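Long-range contacts in putative retaining b-glycosidase (Saccharophagus degradans, PDB 5A95), which probably cleaves beta-1,4 linkages in mixed beta-1,3/1,4-glucans as a retaining glycoside hydrolase of family 5: residues A[35-40]-A[171-176]; A[43-48]-A[129-134]; A[76-81]-A[333-338]; A[138-143]-A[186-191]. The protein carries 1 engineered substitution. One frame throughout, in Å; residues are numbered along the deposited sequence.

Contact 1 (A[35-40]-A[171-176]); sequences PYPSQF and ITFRYQ. Unlike the reference sequence in segment 171-176: Gln176 (reference Lys).
Gln39 turns its CG beside its own backbone N (chi1 -59°) and then runs out extended, while Phe173 swings its ring away from its backbone N (chi1 176°); the two side chains thereby cross nearly at right angles. Gln39 CG lies over one face of the ring, 3.6 Å from the Phe173 centroid, a CH-pi contact, and the Gln39 amide plane is tilted 15° from that of the ring. Both N-H groups of Gln39 are used, each with its acceptor in the amide plane: NE2 donates to Phe173 O at 2.9 Å and to OE1 of Gln176, a lysine in the reference sequence, also at 2.9 Å. Here the extended N-terminal segment runs across the C-terminal end of helix 161-174, a helix of the family 5 (beta/alpha)8 barrel, and Phe40 N takes up the late helical carbonyl Arg174 O at 2.8 Å. Replacing Phe173 by an alanine would probably leave Gln39 CG and Pro37 CG, 3.8 Å from Phe173 CE2, without a surface to rest on. Phe40 CD2 meets the edge of the Tyr175 ring, 3.9 Å from Tyr175 CE1. A water joins Ser38 O to Arg174 NH1, while Asp124 on helix 116-133 pairs with the same guanidinium through NH2.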
# COMPACT_ATOMS: atom_id res chain seq x y z
N PRO A 35 20.87 -6.61 -12.56
CA PRO A 35 21.33 -5.41 -13.24
C PRO A 35 20.36 -4.23 -13.14
O PRO A 35 19.16 -4.42 -13.04
CB PRO A 35 21.45 -5.85 -14.70
CG PRO A 35 21.38 -7.33 -14.71
CD PRO A 35 20.67 -7.75 -13.48
N TYR A 36 20.89 -3.04 -13.26
CA TYR A 36 20.09 -1.86 -13.48
C TYR A 36 19.42 -1.96 -14.85
O TYR A 36 19.97 -2.61 -15.74
CB TYR A 36 20.94 -0.60 -13.35
CG TYR A 36 21.10 -0.19 -11.91
CD1 TYR A 36 22.03 -0.79 -11.09
CD2 TYR A 36 20.29 0.77 -11.38
CE1 TYR A 36 22.13 -0.47 -9.75
CE2 TYR A 36 20.39 1.13 -10.05
CZ TYR A 36 21.31 0.51 -9.22
OH TYR A 36 21.37 0.87 -7.89
N PRO A 37 18.27 -1.32 -15.02
CA PRO A 37 17.58 -1.42 -16.30
C PRO A 37 18.26 -0.63 -17.42
O PRO A 37 19.02 0.30 -17.15
CB PRO A 37 16.21 -0.81 -16.00
CG PRO A 37 16.46 0.17 -14.90
CD PRO A 37 17.52 -0.51 -14.05
N SER A 38 17.98 -1.02 -18.67
CA SER A 38 18.51 -0.35 -19.84
C SER A 38 17.42 0.33 -20.65
O SER A 38 16.24 0.03 -20.53
CB SER A 38 19.24 -1.36 -20.74
OG SER A 38 20.29 -1.99 -20.03
N GLN A 39 17.82 1.26 -21.49
CA GLN A 39 16.92 2.01 -22.35
C GLN A 39 16.88 1.40 -23.74
O GLN A 39 17.86 0.86 -24.23
CB GLN A 39 17.33 3.47 -22.40
CG GLN A 39 17.33 4.11 -21.01
CD GLN A 39 17.56 5.59 -21.07
OE1 GLN A 39 18.68 6.03 -21.29
NE2 GLN A 39 16.50 6.38 -20.95
N PHE A 40 15.73 1.53 -24.38
CA PHE A 40 15.55 1.10 -25.75
C PHE A 40 16.57 1.76 -26.68
O PHE A 40 16.82 2.95 -26.58
CB PHE A 40 14.13 1.44 -26.22
CG PHE A 40 13.79 0.86 -27.57
CD1 PHE A 40 14.13 1.54 -28.73
CD2 PHE A 40 13.15 -0.37 -27.67
CE1 PHE A 40 13.84 0.99 -29.97
CE2 PHE A 40 12.84 -0.91 -28.90
CZ PHE A 40 13.21 -0.24 -30.06
N ILE A 171 8.37 2.47 -17.94
CA ILE A 171 8.04 2.76 -19.31
C ILE A 171 8.76 4.02 -19.78
O ILE A 171 9.34 4.05 -20.88
CB ILE A 171 6.49 2.90 -19.48
CG1 ILE A 171 5.76 1.57 -19.31
CG2 ILE A 171 6.14 3.59 -20.78
CD1 ILE A 171 5.93 0.60 -20.47
N THR A 172 8.67 5.07 -18.98
CA THR A 172 9.21 6.33 -19.40
C THR A 172 10.72 6.27 -19.56
O THR A 172 11.28 6.83 -20.50
CB THR A 172 8.79 7.48 -18.46
OG1 THR A 172 7.36 7.50 -18.32
CG2 THR A 172 9.20 8.81 -19.01
N PHE A 173 11.38 5.58 -18.64
CA PHE A 173 12.82 5.37 -18.76
C PHE A 173 13.16 4.56 -20.01
O PHE A 173 14.02 4.92 -20.80
CB PHE A 173 13.35 4.65 -17.53
CG PHE A 173 14.82 4.30 -17.60
CD1 PHE A 173 15.80 5.25 -17.42
CD2 PHE A 173 15.21 2.99 -17.80
CE1 PHE A 173 17.13 4.90 -17.46
CE2 PHE A 173 16.54 2.64 -17.85
CZ PHE A 173 17.49 3.60 -17.68
N ARG A 174 12.48 3.44 -20.21
CA ARG A 174 12.83 2.56 -21.29
C ARG A 174 12.66 3.20 -22.65
O ARG A 174 13.46 2.95 -23.55
CB ARG A 174 12.04 1.26 -21.25
CG ARG A 174 12.59 0.16 -22.15
CD ARG A 174 11.84 -1.13 -21.91
NE ARG A 174 12.36 -2.31 -22.58
CZ ARG A 174 12.94 -3.35 -21.98
NH1 ARG A 174 13.26 -3.30 -20.68
NH2 ARG A 174 13.23 -4.43 -22.65
N TYR A 175 11.61 3.99 -22.82
CA TYR A 175 11.27 4.53 -24.13
C TYR A 175 11.61 6.03 -24.28
O TYR A 175 11.07 6.70 -25.15
CB TYR A 175 9.83 4.20 -24.51
CG TYR A 175 9.61 2.72 -24.50
CD1 TYR A 175 10.32 1.88 -25.37
CD2 TYR A 175 8.75 2.12 -23.57
CE1 TYR A 175 10.19 0.51 -25.31
CE2 TYR A 175 8.62 0.76 -23.51
CZ TYR A 175 9.34 -0.06 -24.37
OH TYR A 175 9.20 -1.42 -24.25
N GLN A 176 12.58 6.51 -23.50
CA GLN A 176 13.00 7.89 -23.64
C GLN A 176 13.45 8.14 -25.09
O GLN A 176 14.19 7.33 -25.65
CB GLN A 176 14.13 8.21 -22.68
CG GLN A 176 14.46 9.68 -22.64
CD GLN A 176 15.59 10.04 -21.70
OE1 GLN A 176 16.06 9.22 -20.91
NE2 GLN A 176 16.00 11.29 -21.75
O HOH W 1 14.08 -0.96 -19.10
O HOH W 2 15.86 5.23 -25.01

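Contact 2 (A[43-48]-A[129-134]); sequences KSLKTQ and WANDLG
Asn131, in the last turn of helix 116-133, reads the backbone of Lys46 just before the helix closes in a Schellman motif at Gly134, whose phi is positive. The amide bonds come first: Asn131 OD1 accepts from Lys46 N at 2.8 Å, in the carbonyl plane and on a lone pair, while Asn131 ND2 donates to Lys46 O at 3.0 Å, so the N-H and C=O of one residue are both met by a single side chain. The second hydrogen of Asn131 ND2 goes to Gln48 OE1 at 2.9 Å, and with all three bonds made the buried amide is fixed in its rotation. Gln48 OE1 is shared with Thr180 OG1, and Gln48 NE2 turns to Ile135 O. Van der Waals contact is slight: a methyl of Leu45, CD2, rests against the amide 3.6 Å from Asn131 CG, and Leu45 also touches Phe40. Charge is added by Lys46, which runs extended (chi2 177°) along the helix end to Asp132. There Lys46 NZ donates to Asp132 O at 3.0 Å, probably favoured by the negative end of the helix dipole. Lys46 NZ also forms a salt bridge with Asp132 OD1 at 2.8 Å, Lys87 holding OD2, and this ammonium meets OD1 from above the carboxylate plane, 49° out of it.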
# COMPACT_ATOMS: atom_id res chain seq x y z
N LYS A 43 18.88 4.00 -31.83
CA LYS A 43 19.61 3.87 -33.11
C LYS A 43 19.09 2.73 -33.97
O LYS A 43 19.37 2.68 -35.16
CB LYS A 43 21.11 3.67 -32.86
CG LYS A 43 21.75 4.82 -32.12
CD LYS A 43 23.27 4.70 -32.08
CE LYS A 43 23.83 5.57 -30.96
NZ LYS A 43 25.22 6.03 -31.23
N SER A 44 18.31 1.83 -33.38
CA SER A 44 17.72 0.71 -34.13
C SER A 44 16.50 1.13 -34.96
O SER A 44 15.97 0.35 -35.74
CB SER A 44 17.33 -0.41 -33.17
OG SER A 44 16.19 -0.08 -32.39
N LEU A 45 16.04 2.36 -34.77
CA LEU A 45 14.79 2.82 -35.37
C LEU A 45 14.99 3.51 -36.69
O LEU A 45 15.96 4.25 -36.87
CB LEU A 45 14.11 3.82 -34.42
CG LEU A 45 13.70 3.26 -33.06
CD1 LEU A 45 13.20 4.39 -32.17
CD2 LEU A 45 12.64 2.19 -33.24
N LYS A 46 14.04 3.30 -37.60
CA LYS A 46 13.93 4.16 -38.79
C LYS A 46 13.46 5.56 -38.41
O LYS A 46 12.77 5.74 -37.42
CB LYS A 46 12.87 3.61 -39.74
CG LYS A 46 13.11 2.24 -40.31
CD LYS A 46 11.88 1.87 -41.15
CE LYS A 46 12.08 0.58 -41.91
NZ LYS A 46 10.90 0.18 -42.76
N THR A 47 13.79 6.55 -39.24
CA THR A 47 13.29 7.90 -39.03
C THR A 47 11.74 7.89 -38.90
O THR A 47 11.03 7.17 -39.64
CB THR A 47 13.75 8.83 -40.17
OG1 THR A 47 13.38 8.26 -41.44
CG2 THR A 47 15.30 9.02 -40.09
N GLN A 48 11.24 8.65 -37.94
CA GLN A 48 9.82 8.72 -37.65
C GLN A 48 9.64 9.97 -36.83
O GLN A 48 10.34 10.17 -35.82
CB GLN A 48 9.33 7.48 -36.86
CG GLN A 48 7.85 7.44 -36.63
CD GLN A 48 7.36 6.11 -36.09
OE1 GLN A 48 8.14 5.24 -35.68
NE2 GLN A 48 6.03 5.93 -36.10
N TRP A 129 8.08 -3.23 -34.55
CA TRP A 129 7.09 -3.49 -35.59
C TRP A 129 6.42 -2.20 -36.05
O TRP A 129 6.29 -1.95 -37.25
CB TRP A 129 6.03 -4.46 -35.09
CG TRP A 129 6.50 -5.80 -34.71
CD1 TRP A 129 7.65 -6.44 -35.11
CD2 TRP A 129 5.82 -6.72 -33.84
NE1 TRP A 129 7.73 -7.66 -34.52
CE2 TRP A 129 6.62 -7.87 -33.74
CE3 TRP A 129 4.62 -6.66 -33.14
CZ2 TRP A 129 6.25 -8.95 -32.96
CZ3 TRP A 129 4.26 -7.73 -32.35
CH2 TRP A 129 5.07 -8.86 -32.26
N ALA A 130 5.95 -1.42 -35.09
CA ALA A 130 5.26 -0.18 -35.41
C ALA A 130 6.20 0.77 -36.15
O ALA A 130 5.81 1.39 -37.14
CB ALA A 130 4.72 0.46 -34.13
N ASN A 131 7.43 0.93 -35.66
CA ASN A 131 8.38 1.80 -36.34
C ASN A 131 8.68 1.33 -37.76
O ASN A 131 8.80 2.15 -38.66
CB ASN A 131 9.64 1.92 -35.51
CG ASN A 131 10.75 2.66 -36.21
OD1 ASN A 131 11.70 2.03 -36.67
ND2 ASN A 131 10.62 3.96 -36.32
N ASP A 132 8.80 0.02 -37.94
CA ASP A 132 9.07 -0.52 -39.28
C ASP A 132 7.96 -0.14 -40.26
O ASP A 132 8.22 0.08 -41.45
CB ASP A 132 9.23 -2.05 -39.22
CG ASP A 132 9.76 -2.63 -40.52
OD1 ASP A 132 10.75 -2.08 -41.05
OD2 ASP A 132 9.18 -3.63 -41.02
N LEU A 133 6.74 0.01 -39.74
CA LEU A 133 5.57 0.31 -40.55
C LEU A 133 5.19 1.79 -40.54
O LEU A 133 4.26 2.18 -41.24
CB LEU A 133 4.38 -0.50 -40.02
CG LEU A 133 4.51 -2.01 -40.29
CD1 LEU A 133 3.65 -2.83 -39.34
CD2 LEU A 133 4.17 -2.32 -41.75
N GLY A 134 5.92 2.60 -39.77
CA GLY A 134 5.66 4.03 -39.70
C GLY A 134 4.43 4.42 -38.89
O GLY A 134 3.93 5.55 -39.03

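Contact 3 (A[76-81]-A[333-338]); sequences TGKLLS and DPDWSP. With BGC (beta-D-glucopyranose), chain D; BGC (beta-D-glucopyranose), chain B.
Lys78 NZ sits between two carboxylates in a salt-bridge network: it is 2.8 Å from Asp333 OD1, on the syn lone pair, and 2.8 Å from Asp335 OD2, on the anti lone pair, with a weaker bond to Asp333 OD2. Two acids round one ammonium in a buried setting should favour its charged form. The loop itself sets Asp333 in place. Asp333 OD2 takes Trp336 N at 2.8 Å on its anti lone pair and Asp335 N from above the carboxylate plane, the latter an Asx turn, which holds the Asp333 carboxylate against rotation. Lys78 arrives from helix 76-81 bent at its second torsion (chi2 -85°), and the bend carries its methylenes along the indole of Trp336: CE stands 4.0 Å above the Trp336 ring plane, while CG approaches Trp336 CZ2 at 3.9 Å. The ammonium adds at most a weak, long cation-pi attraction. On the opposite face lies a glucose, its C4 3.7 Å above the indole plane, and Trp32 of the third subunit meets the ring edge-to-face. The sugar's O2 donates to Ser337 O at 2.7 Å, and O2 of the glucose joined to its O3 donates to Asp335 O. An indole pressed between an aliphatic chain and a pyranose is the aromatic platform typical of glycan-binding clefts, built here at the catalytic end of the family 5 barrel.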
# COMPACT_ATOMS: atom_id res chain seq x y z
N THR A 76 -1.12 -8.01 -24.57
CA THR A 76 -0.01 -8.78 -25.11
C THR A 76 -0.03 -10.21 -24.61
O THR A 76 0.19 -11.14 -25.37
CB THR A 76 1.32 -8.09 -24.70
OG1 THR A 76 1.37 -6.77 -25.25
CG2 THR A 76 2.53 -8.87 -25.17
N GLY A 77 -0.28 -10.39 -23.31
CA GLY A 77 -0.32 -11.73 -22.73
C GLY A 77 -1.45 -12.58 -23.29
O GLY A 77 -1.31 -13.78 -23.49
N LYS A 78 -2.62 -11.98 -23.50
CA LYS A 78 -3.75 -12.68 -24.10
C LYS A 78 -3.31 -13.20 -25.46
O LYS A 78 -3.54 -14.35 -25.80
CB LYS A 78 -4.97 -11.75 -24.20
CG LYS A 78 -6.23 -12.38 -24.78
CD LYS A 78 -6.25 -12.34 -26.30
CE LYS A 78 -7.61 -12.80 -26.82
NZ LYS A 78 -7.64 -12.95 -28.28
N LEU A 79 -2.72 -12.32 -26.27
CA LEU A 79 -2.28 -12.69 -27.61
C LEU A 79 -1.18 -13.76 -27.60
O LEU A 79 -1.25 -14.74 -28.38
CB LEU A 79 -1.87 -11.45 -28.38
CG LEU A 79 -3.05 -10.52 -28.73
CD1 LEU A 79 -2.52 -9.18 -29.21
CD2 LEU A 79 -3.96 -11.16 -29.77
N LEU A 80 -0.21 -13.62 -26.71
CA LEU A 80 0.88 -14.61 -26.61
C LEU A 80 0.34 -16.01 -26.32
O LEU A 80 0.88 -17.01 -26.79
CB LEU A 80 1.87 -14.22 -25.51
CG LEU A 80 2.86 -13.12 -25.83
CD1 LEU A 80 3.46 -12.48 -24.57
CD2 LEU A 80 3.96 -13.64 -26.75
N SER A 81 -0.71 -16.07 -25.52
CA SER A 81 -1.21 -17.34 -25.03
C SER A 81 -1.64 -18.25 -26.19
O SER A 81 -1.61 -19.46 -26.05
CB SER A 81 -2.33 -17.13 -24.00
OG SER A 81 -3.55 -16.78 -24.59
N ASP A 333 -9.75 -7.76 -32.37
CA ASP A 333 -9.59 -9.06 -31.76
C ASP A 333 -10.86 -9.84 -32.07
O ASP A 333 -11.93 -9.24 -32.09
CB ASP A 333 -9.46 -8.91 -30.23
CG ASP A 333 -9.00 -10.17 -29.57
OD1 ASP A 333 -7.80 -10.48 -29.67
OD2 ASP A 333 -9.85 -10.90 -28.98
N PRO A 334 -10.76 -11.17 -32.29
CA PRO A 334 -11.98 -11.96 -32.53
C PRO A 334 -12.69 -12.46 -31.27
O PRO A 334 -13.78 -13.01 -31.36
CB PRO A 334 -11.47 -13.15 -33.36
CG PRO A 334 -10.09 -13.35 -32.87
CD PRO A 334 -9.55 -11.99 -32.52
N ASP A 335 -12.06 -12.30 -30.11
CA ASP A 335 -12.59 -12.83 -28.85
C ASP A 335 -13.15 -11.76 -27.94
O ASP A 335 -14.27 -11.89 -27.42
CB ASP A 335 -11.51 -13.62 -28.09
CG ASP A 335 -10.91 -14.71 -28.91
OD1 ASP A 335 -11.69 -15.50 -29.45
OD2 ASP A 335 -9.68 -14.78 -29.04
N TRP A 336 -12.40 -10.68 -27.73
CA TRP A 336 -12.82 -9.58 -26.90
C TRP A 336 -13.78 -8.69 -27.68
O TRP A 336 -13.54 -8.41 -28.84
CB TRP A 336 -11.58 -8.78 -26.49
CG TRP A 336 -10.74 -9.43 -25.47
CD1 TRP A 336 -10.85 -10.71 -24.98
CD2 TRP A 336 -9.67 -8.82 -24.76
NE1 TRP A 336 -9.89 -10.92 -24.00
CE2 TRP A 336 -9.15 -9.78 -23.86
CE3 TRP A 336 -9.09 -7.54 -24.81
CZ2 TRP A 336 -8.09 -9.50 -23.00
CZ3 TRP A 336 -8.03 -7.26 -23.93
CH2 TRP A 336 -7.55 -8.23 -23.05
N SER A 337 -14.84 -8.25 -27.02
CA SER A 337 -15.94 -7.57 -27.70
C SER A 337 -16.11 -6.11 -27.23
O SER A 337 -15.67 -5.75 -26.14
CB SER A 337 -17.23 -8.33 -27.45
OG SER A 337 -17.56 -8.33 -26.08
N PRO A 338 -16.73 -5.26 -28.06
CA PRO A 338 -17.17 -5.56 -29.42
C PRO A 338 -16.00 -5.79 -30.37
O PRO A 338 -15.05 -5.02 -30.39
CB PRO A 338 -17.97 -4.31 -29.82
CG PRO A 338 -17.40 -3.21 -28.96
CD PRO A 338 -17.12 -3.90 -27.66
C2 BGC D . -14.15 -7.30 -23.47
C3 BGC D . -13.96 -8.60 -22.71
C4 BGC D . -12.55 -8.71 -22.16
C5 BGC D . -12.18 -7.45 -21.37
C6 BGC D . -10.72 -7.39 -20.99
C1 BGC D . -13.79 -6.17 -22.53
O2 BGC D . -15.51 -7.24 -23.88
O3 BGC D . -14.18 -9.69 -23.61
O4 BGC D . -12.48 -9.83 -21.29
O5 BGC D . -12.43 -6.30 -22.15
O6 BGC D . -10.47 -6.18 -20.28
C2 BGC B . -15.68 -11.35 -24.49
C3 BGC B . -16.90 -12.20 -24.22
C4 BGC B . -16.77 -12.90 -22.89
C5 BGC B . -16.54 -11.87 -21.80
C6 BGC B . -16.34 -12.51 -20.43
C1 BGC B . -15.41 -10.40 -23.35
O2 BGC B . -15.89 -10.61 -25.70
O3 BGC B . -17.00 -13.20 -25.24
O4 BGC B . -17.95 -13.66 -22.65
O5 BGC B . -15.35 -11.13 -22.11
O6 BGC B . -15.16 -13.33 -20.45

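Contact 4 (A[138-143]-A[186-191]); sequences ILDWHS and LFNEPT. With BGC (beta-D-glucopyranose), chain C.
Asn188 N donates to Trp141 O at 3.0 Å, tying the loop that follows strand 181-185 to the end of the neighbouring parallel strand 136-144. The next carbonyl but one, Ser143 O, is gripped twice: Glu189 N comes nearly along the C=O axis at 3.1 Å, and Asn188 ND2 from above the carbonyl plane at 3.2 Å. The other hydrogen of Asn188 ND2 reaches glucose O2 at 3.3 Å, while Asn188 OD1 is taken by Arg103 NH2, so the whole amide is used. This amide stacks on His142, its plane 20° from the ring, with ND2 over one face rather than bonded to it. His142 CG is anti to its own N (chi1 -163°), which lays the imidazole between two partners: ND1 donates to Asp140 OD2 on the syn lone pair at 2.6 Å, and NE2 to glucose O3 at 3.0 Å. A leucine in place of His142 would probably leave that O3 without its donor and Asp140 OD2 without its imidazole partner. Phe187 lies against Ser143, whose OG binds Tyr157 O; Trp141 NE1 is held by Thr164. Glucose O1 donates to Glu189 OE1 at 2.6 Å, and His254 occupies OE2. The Asn-Glu-Pro sequence at the end of the fourth barrel strand matches the family 5 acid/base motif, and the anomeric hydroxyl resting on Glu189 is consistent with that role, the first-shell Asn188 and His142 gripping the 2- and 3-hydroxyls.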
# COMPACT_ATOMS: atom_id res chain seq x y z
N ILE A 138 -0.04 3.93 -28.65
CA ILE A 138 -0.58 4.45 -27.40
C ILE A 138 -0.42 3.34 -26.37
O ILE A 138 -0.95 2.24 -26.56
CB ILE A 138 -2.06 4.83 -27.54
CG1 ILE A 138 -2.25 5.93 -28.60
CG2 ILE A 138 -2.63 5.23 -26.18
CD1 ILE A 138 -3.69 6.31 -28.83
N LEU A 139 0.29 3.61 -25.27
CA LEU A 139 0.41 2.64 -24.21
C LEU A 139 -0.60 3.01 -23.14
O LEU A 139 -0.59 4.12 -22.61
CB LEU A 139 1.82 2.63 -23.62
CG LEU A 139 2.94 2.32 -24.61
CD1 LEU A 139 4.29 2.26 -23.91
CD2 LEU A 139 2.68 1.05 -25.41
N ASP A 140 -1.48 2.05 -22.85
CA ASP A 140 -2.64 2.25 -21.98
C ASP A 140 -2.49 1.36 -20.75
O ASP A 140 -2.41 0.14 -20.86
CB ASP A 140 -3.89 1.92 -22.81
CG ASP A 140 -5.08 1.45 -22.01
OD1 ASP A 140 -5.30 1.88 -20.87
OD2 ASP A 140 -5.83 0.60 -22.56
N TRP A 141 -2.39 1.98 -19.58
CA TRP A 141 -2.43 1.22 -18.34
C TRP A 141 -3.90 0.89 -18.06
O TRP A 141 -4.71 1.74 -17.64
CB TRP A 141 -1.78 2.04 -17.23
CG TRP A 141 -1.68 1.36 -15.88
CD1 TRP A 141 -2.19 1.83 -14.70
CD2 TRP A 141 -0.98 0.15 -15.56
NE1 TRP A 141 -1.86 0.99 -13.67
CE2 TRP A 141 -1.12 -0.05 -14.17
CE3 TRP A 141 -0.25 -0.80 -16.29
CZ2 TRP A 141 -0.54 -1.13 -13.50
CZ3 TRP A 141 0.33 -1.88 -15.62
CH2 TRP A 141 0.16 -2.05 -14.25
N HIS A 142 -4.25 -0.33 -18.39
CA HIS A 142 -5.64 -0.68 -18.64
C HIS A 142 -6.31 -1.22 -17.38
O HIS A 142 -6.51 -2.43 -17.20
CB HIS A 142 -5.76 -1.64 -19.80
CG HIS A 142 -7.12 -1.74 -20.36
ND1 HIS A 142 -7.59 -0.88 -21.32
CD2 HIS A 142 -8.15 -2.57 -20.08
CE1 HIS A 142 -8.83 -1.20 -21.63
NE2 HIS A 142 -9.19 -2.23 -20.88
N SER A 143 -6.68 -0.30 -16.51
CA SER A 143 -7.45 -0.58 -15.33
C SER A 143 -8.80 0.14 -15.44
O SER A 143 -9.01 1.03 -16.26
CB SER A 143 -6.66 -0.17 -14.09
OG SER A 143 -7.39 -0.46 -12.90
N LEU A 186 -2.69 7.22 -18.88
CA LEU A 186 -2.30 6.98 -17.50
C LEU A 186 -3.16 5.96 -16.76
O LEU A 186 -2.63 5.21 -15.94
CB LEU A 186 -2.32 8.30 -16.73
CG LEU A 186 -1.43 9.42 -17.31
CD1 LEU A 186 -1.47 10.64 -16.40
CD2 LEU A 186 -0.00 8.95 -17.54
N PHE A 187 -4.47 5.97 -17.03
CA PHE A 187 -5.41 5.09 -16.33
C PHE A 187 -6.66 4.99 -17.19
O PHE A 187 -7.48 5.92 -17.21
CB PHE A 187 -5.73 5.61 -14.94
CG PHE A 187 -6.51 4.62 -14.11
CD1 PHE A 187 -7.88 4.51 -14.24
CD2 PHE A 187 -5.88 3.83 -13.17
CE1 PHE A 187 -8.60 3.59 -13.48
CE2 PHE A 187 -6.57 2.92 -12.42
CZ PHE A 187 -7.93 2.80 -12.57
N ASN A 188 -6.83 3.85 -17.87
CA ASN A 188 -7.88 3.65 -18.87
C ASN A 188 -9.25 4.25 -18.51
O ASN A 188 -9.76 5.15 -19.17
CB ASN A 188 -7.96 2.15 -19.13
CG ASN A 188 -9.17 1.71 -19.91
OD1 ASN A 188 -9.47 2.18 -21.00
ND2 ASN A 188 -9.88 0.72 -19.35
N GLU A 189 -9.90 3.70 -17.48
CA GLU A 189 -11.29 4.05 -17.18
C GLU A 189 -11.54 4.33 -15.71
O GLU A 189 -11.89 3.41 -14.94
CB GLU A 189 -12.27 3.00 -17.72
CG GLU A 189 -12.50 3.17 -19.22
CD GLU A 189 -13.47 2.19 -19.83
OE1 GLU A 189 -13.69 1.13 -19.23
OE2 GLU A 189 -13.96 2.48 -20.94
N PRO A 190 -11.42 5.61 -15.33
CA PRO A 190 -11.82 5.99 -13.99
C PRO A 190 -13.32 5.77 -13.79
O PRO A 190 -14.13 6.22 -14.61
CB PRO A 190 -11.47 7.47 -13.93
CG PRO A 190 -10.38 7.62 -14.97
CD PRO A 190 -10.88 6.75 -16.08
N THR A 191 -13.67 5.12 -12.68
CA THR A 191 -15.05 4.93 -12.28
C THR A 191 -15.10 4.54 -10.81
O THR A 191 -14.21 3.82 -10.33
CB THR A 191 -15.82 3.89 -13.12
OG1 THR A 191 -17.14 3.79 -12.59
CG2 THR A 191 -15.15 2.51 -13.09
C2 BGC C . -13.39 -1.82 -21.05
C3 BGC C . -12.94 -2.96 -21.97
C4 BGC C . -14.15 -3.84 -22.31
C5 BGC C . -15.25 -2.99 -22.90
C6 BGC C . -16.47 -3.80 -23.28
C1 BGC C . -14.69 -1.15 -21.49
O1 BGC C . -15.33 -0.48 -20.44
O2 BGC C . -12.29 -0.85 -20.91
O3 BGC C . -11.85 -3.66 -21.29
O4 BGC C . -13.89 -4.93 -23.21
O5 BGC C . -15.66 -2.09 -21.87
O6 BGC C . -17.47 -2.84 -23.62

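Contacts 1 and 2 bind the N-terminal extension to the outside of the barrel, about 18 Å between centres, and meet through Phe40 and Leu45; contact 2 is nested in the loop closed by contact 1. Contact 4 lies among the parallel strands, its centre about 7 Å from the chain's, and reaches contact 1 where Leu139 packs on Ile171. Helix 116-133 of contact 2 leads into strand 136-144 of contact 4. Contact 3, its centre about 17 Å from that of contact 4, encloses it along the chain. Contacts 3 and 4 hold successive sugars of one glycan. Contacts 1 and 2 lie away from this chain's own cleft, but the arm they secure reaches a neighbouring subunit, consistent with the trimer shaping the glycan site.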